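Local coordinates for START domain-containing protein 10 (Homo sapiens, PDB 6SER) that transfers phosphatidylcholine and phosphatidylethanolamine between membranes, preferring species with a palmitoyl or stearoyl chain at sn-1 and an unsaturated chain at sn-2, at residues V150-P153 with K154-P157; S246-L249 with S250-S253. One frame throughout, in Å; residues are numbered along the deposited sequence.

Contact 1 (V150-P153 with K154-P157); sequences VKHP and KYPP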
ATOM      1  N   VAL A 150       8.759   7.809   4.490  1.00 26.00           N
ATOM      2  CA  VAL A 150       9.556   9.010   4.307  1.00 32.28           C
ATOM      3  C   VAL A 150       9.373   9.868   5.554  1.00 27.79           C
ATOM      4  O   VAL A 150       8.484   9.622   6.372  1.00 27.35           O
ATOM      5  CB  VAL A 150       9.136   9.753   3.016  1.00 34.89           C
ATOM      6  CG1 VAL A 150       7.931  10.656   3.275  1.00 22.87           C
ATOM      7  CG2 VAL A 150      10.285  10.521   2.445  1.00 44.53           C
ATOM      8  N   LYS A 151      10.222  10.875   5.718  1.00 26.29           N
ATOM      9  CA  LYS A 151      10.113  11.783   6.852  1.00 31.63           C
ATOM     10  C   LYS A 151       9.673  13.154   6.369  1.00 29.58           C
ATOM     11  O   LYS A 151      10.249  13.700   5.422  1.00 29.97           O
ATOM     12  CB  LYS A 151      11.437  11.879   7.614  1.00 40.39           C
ATOM     13  CG  LYS A 151      11.854  10.565   8.255  1.00 39.79           C
ATOM     14  CD  LYS A 151      13.230  10.671   8.905  1.00 46.97           C
ATOM     15  CE  LYS A 151      13.158  10.607  10.409  1.00 55.56           C
ATOM     16  NZ  LYS A 151      14.472  10.183  10.979  1.00 52.86           N
ATOM     17  N   HIS A 152       8.641  13.690   7.010  1.00 32.03           N
ATOM     18  CA  HIS A 152       8.136  15.018   6.713  1.00 35.54           C
ATOM     19  C   HIS A 152       8.295  15.881   7.957  1.00 38.26           C
ATOM     20  O   HIS A 152       7.750  15.527   9.014  1.00 32.84           O
ATOM     21  CB  HIS A 152       6.670  14.949   6.280  1.00 29.99           C
ATOM     22  CG  HIS A 152       6.111  16.257   5.823  1.00 37.88           C
ATOM     23  ND1 HIS A 152       6.037  17.363   6.642  1.00 38.40           N
ATOM     24  CD2 HIS A 152       5.588  16.634   4.630  1.00 41.16           C
ATOM     25  CE1 HIS A 152       5.496  18.365   5.975  1.00 40.64           C
ATOM     26  NE2 HIS A 152       5.215  17.950   4.751  1.00 41.21           N
ATOM     27  N   PRO A 153       8.998  17.019   7.872  1.00 37.87           N
ATOM     28  CA  PRO A 153       9.383  17.746   9.097  1.00 40.28           C
ATOM     29  C   PRO A 153       8.212  18.129   9.982  1.00 37.81           C
ATOM     30  O   PRO A 153       8.389  18.272  11.193  1.00 42.08           O
ATOM     31  CB  PRO A 153      10.102  18.991   8.554  1.00 43.44           C
ATOM     32  CG  PRO A 153      10.452  18.668   7.146  1.00 40.47           C
ATOM     33  CD  PRO A 153       9.390  17.742   6.653  1.00 43.14           C
ATOM     34  N   LYS A 154       7.017  18.281   9.434  1.00 30.28           N
ATOM     35  CA  LYS A 154       5.865  18.616  10.256  1.00 29.40           C
ATOM     36  C   LYS A 154       5.142  17.390  10.797  1.00 34.06           C
ATOM     37  O   LYS A 154       4.122  17.533  11.476  1.00 29.68           O
ATOM     38  CB  LYS A 154       4.893  19.481   9.452  1.00 40.43           C
ATOM     39  CG  LYS A 154       5.563  20.685   8.803  1.00 44.07           C
ATOM     40  CD  LYS A 154       4.538  21.605   8.148  1.00 69.49           C
ATOM     41  CE  LYS A 154       4.606  21.544   6.599  1.00 67.68           C
ATOM     42  NZ  LYS A 154       5.972  21.817   6.104  1.00 72.30           N
ATOM     43  N   TYR A 155       5.630  16.184  10.521  1.00 34.06           N
ATOM     44  CA  TYR A 155       4.998  14.962  11.012  1.00 33.98           C
ATOM     45  C   TYR A 155       6.036  14.105  11.723  1.00 34.98           C
ATOM     46  O   TYR A 155       6.362  13.001  11.272  1.00 32.97           O
ATOM     47  CB  TYR A 155       4.316  14.205   9.871  1.00 33.62           C
ATOM     48  CG  TYR A 155       3.136  14.968   9.322  1.00 37.68           C
ATOM     49  CD1 TYR A 155       1.840  14.677   9.726  1.00 37.95           C
ATOM     50  CD2 TYR A 155       3.322  16.016   8.431  1.00 33.05           C
ATOM     51  CE1 TYR A 155       0.769  15.397   9.245  1.00 29.05           C
ATOM     52  CE2 TYR A 155       2.259  16.740   7.950  1.00 30.62           C
ATOM     53  CZ  TYR A 155       0.987  16.429   8.350  1.00 31.10           C
ATOM     54  OH  TYR A 155      -0.062  17.175   7.847  1.00 43.92           O
ATOM     55  N   PRO A 156       6.562  14.576  12.855  1.00 34.50           N
ATOM     56  CA  PRO A 156       7.492  13.755  13.634  1.00 36.11           C
ATOM     57  C   PRO A 156       6.741  12.646  14.346  1.00 29.01           C
ATOM     58  O   PRO A 156       5.503  12.678  14.421  1.00 31.90           O
ATOM     59  CB  PRO A 156       8.095  14.760  14.629  1.00 32.99           C
ATOM     60  CG  PRO A 156       6.978  15.717  14.869  1.00 36.01           C
ATOM     61  CD  PRO A 156       6.227  15.831  13.560  1.00 29.52           C
ATOM     62  N   PRO A 157       7.440  11.647  14.882  1.00 35.35           N
ATOM     63  CA  PRO A 157       6.748  10.607  15.650  1.00 31.63           C
ATOM     64  C   PRO A 157       5.932  11.203  16.790  1.00 38.26           C
ATOM     65  O   PRO A 157       6.288  12.227  17.376  1.00 36.71           O
ATOM     66  CB  PRO A 157       7.894   9.738  16.190  1.00 41.28           C
ATOM     67  CG  PRO A 157       9.041   9.984  15.250  1.00 38.80           C
ATOM     68  CD  PRO A 157       8.897  11.420  14.828  1.00 33.39           C
TER
HETATM   69  O   HOH W   1       8.005  12.140   9.368  1.00 38.39           O
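Tyr155 sets the edge of its ring against a face of the His152 imidazole in a T-shaped stack, with planes at 88° and centroids 5.2 Å apart. CD2 of Tyr155 makes the nearest approach, 3.5 Å from His152 ND1. The type I turn from His152 to Tyr155 brings the rings together, closed by Tyr155 N to His152 O at 2.7 Å. His152 CG is anti to its backbone N (chi1 -174°), which swings the ring back over the turn, where ND1 accepts the N-H of Lys154 at 3.1 Å almost exactly in the ring plane. One in-plane bond and one packed face thus fix the imidazole. The other side is more exposed: the Lys154 chain bends at chi3 and chi4 round the rim of the imidazole, its CE 3.4 Å from His152 CE1, and Pro153 and Lys154 form the exposed corner of the turn. A water bridges the turn, giving to Tyr155 O and accepting from His152 N. The turn follows strand 142-151; Ile105 of strand 99-109 touches both side chains, while Phe103 of the same strand and Ile131 of strand 127-139 pack on Tyr155.

Contact 2 (S246-L249 with S250-S253); sequences SLAL and SELS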
ATOM      1  N   SER A 246       1.779  21.724  -2.710  1.00 34.80           N
ATOM      2  CA  SER A 246       2.911  21.069  -3.345  1.00 31.61           C
ATOM      3  C   SER A 246       4.141  21.127  -2.448  1.00 37.19           C
ATOM      4  O   SER A 246       4.268  22.002  -1.591  1.00 39.18           O
ATOM      5  CB  SER A 246       3.222  21.712  -4.696  1.00 30.85           C
ATOM      6  OG  SER A 246       2.166  21.482  -5.623  1.00 46.59           O
ATOM      7  N   LEU A 247       5.052  20.182  -2.668  1.00 34.14           N
ATOM      8  CA  LEU A 247       6.273  20.015  -1.891  1.00 30.60           C
ATOM      9  C   LEU A 247       7.464  19.843  -2.821  1.00 34.73           C
ATOM     10  O   LEU A 247       7.358  19.204  -3.878  1.00 34.27           O
ATOM     11  CB  LEU A 247       6.212  18.765  -0.998  1.00 39.93           C
ATOM     12  CG  LEU A 247       5.819  18.765   0.472  1.00 48.57           C
ATOM     13  CD1 LEU A 247       6.196  17.415   1.073  1.00 37.30           C
ATOM     14  CD2 LEU A 247       6.477  19.907   1.221  1.00 48.31           C
ATOM     15  N   ALA A 248       8.614  20.365  -2.400  1.00 33.24           N
ATOM     16  CA  ALA A 248       9.878  20.018  -3.037  1.00 28.80           C
ATOM     17  C   ALA A 248      10.398  18.718  -2.446  1.00 31.98           C
ATOM     18  O   ALA A 248      10.225  18.448  -1.254  1.00 30.33           O
ATOM     19  CB  ALA A 248      10.928  21.116  -2.858  1.00 30.91           C
ATOM     20  N   LEU A 249      11.044  17.919  -3.297  1.00 31.24           N
ATOM     21  CA  LEU A 249      11.600  16.645  -2.866  1.00 34.42           C
ATOM     22  C   LEU A 249      12.598  16.822  -1.727  1.00 39.38           C
ATOM     23  O   LEU A 249      12.685  15.964  -0.841  1.00 39.23           O
ATOM     24  CB  LEU A 249      12.254  15.956  -4.065  1.00 38.73           C
ATOM     25  CG  LEU A 249      12.578  14.471  -3.967  1.00 46.47           C
ATOM     26  CD1 LEU A 249      11.312  13.663  -3.730  1.00 38.68           C
ATOM     27  CD2 LEU A 249      13.282  14.027  -5.237  1.00 46.66           C
ATOM     28  N   SER A 250      13.338  17.933  -1.710  1.00 36.84           N
ATOM     29  CA  SER A 250      14.362  18.117  -0.689  1.00 47.40           C
ATOM     30  C   SER A 250      13.794  18.522   0.665  1.00 46.34           C
ATOM     31  O   SER A 250      14.545  18.556   1.644  1.00 55.67           O
ATOM     32  CB  SER A 250      15.387  19.157  -1.144  1.00 45.14           C
ATOM     33  OG  SER A 250      14.773  20.423  -1.291  1.00 55.18           O
ATOM     34  N   GLU A 251      12.501  18.833   0.751  1.00 32.67           N
ATOM     35  CA  GLU A 251      11.888  19.044   2.058  1.00 35.93           C
ATOM     36  C   GLU A 251      11.610  17.735   2.792  1.00 38.11           C
ATOM     37  O   GLU A 251      11.236  17.771   3.969  1.00 37.47           O
ATOM     38  CB  GLU A 251      10.585  19.836   1.914  1.00 36.96           C
ATOM     39  CG  GLU A 251      10.749  21.301   1.494  1.00 45.53           C
ATOM     40  CD  GLU A 251       9.451  21.889   0.932  1.00 62.08           C
ATOM     41  OE1 GLU A 251       8.998  21.430  -0.143  1.00 62.04           O
ATOM     42  OE2 GLU A 251       8.872  22.796   1.571  1.00 57.63           O
ATOM     43  N   LEU A 252      11.771  16.592   2.138  1.00 32.52           N
ATOM     44  CA  LEU A 252      11.566  15.295   2.764  1.00 36.23           C
ATOM     45  C   LEU A 252      12.906  14.687   3.156  1.00 39.30           C
ATOM     46  O   LEU A 252      13.952  15.029   2.601  1.00 38.03           O
ATOM     47  CB  LEU A 252      10.816  14.344   1.825  1.00 35.44           C
ATOM     48  CG  LEU A 252       9.411  14.793   1.421  1.00 33.65           C
ATOM     49  CD1 LEU A 252       8.847  13.896   0.323  1.00 27.22           C
ATOM     50  CD2 LEU A 252       8.492  14.818   2.633  1.00 26.41           C
ATOM     51  N   SER A 253      12.864  13.783   4.133  1.00 34.25           N
ATOM     52  CA  SER A 253      14.048  13.060   4.576  1.00 40.00           C
ATOM     53  C   SER A 253      13.805  11.563   4.477  1.00 32.55           C
ATOM     54  O   SER A 253      12.667  11.090   4.540  1.00 39.24           O
ATOM     55  CB  SER A 253      14.437  13.420   6.020  1.00 31.39           C
ATOM     56  OG  SER A 253      15.123  14.649   6.058  1.00 44.44           O
TER
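A single 3-10 turn, 249-251, interrupts the C-terminal loop between helix 197-227 and strand 253-254, and this contact lies at its start. Ala248 precedes the turn, in the place of an N-cap: its O accepts the N-H of Glu251 at 3.1 Å, and Leu252 N repeats the i to i+3 pattern on Leu249 O at 3.2 Å. The Glu251 side chain reaches back to the start of the turn. With CG beside its own backbone N (chi1 -69°) and the chain extended beyond, the carboxylate folds back along the turn until OE1 meets Ala248 N in a hydrogen bond; its modelled length of 2.5 Å is shorter than usual and not to be taken too exactly. The surroundings are close: Leu247 CD2 is 3.2 Å and Ala248 CB 3.3 Å from Glu251 OE1. The other branch of Leu247, CD1, reaches across to Leu252 CD2 at 3.8 Å, the two side chains meeting roughly at a right angle. Leu252 is buried, covered also by Val22, Leu108 and Val150, while Glu251, Ser250 and Ala248 remain exposed. Although the element is a 3-10 turn and not an alpha helix, the glutamate bonded to the amide three residues before it resembles one half of a capping box, the alanine offering no side chain for the reciprocal bond; the leucines flanking the turn recall a hydrophobic staple.

Contact 1 and contact 2, their centres about 11 Å apart, lie at the end of strand 142-151, where the C-terminal tail joins the curved START-domain sheet. Strand 253-254 pairs antiparallel with that strand, and Lys151 N lies 2.7 Å from Ser253 O, a probable hydrogen bond. The segments also pack directly: Pro153 CD is 3.3 Å from Glu251 O, and Lys151 O is 3.5 Å from Leu252 CD2. His152 and Leu247 meet between the contacts, His152 CD2 lying 3.7 Å from Leu247 CD1. Triethylene glycol near Tyr155, probably from the crystallisation liquor, does not establish a lipid site here.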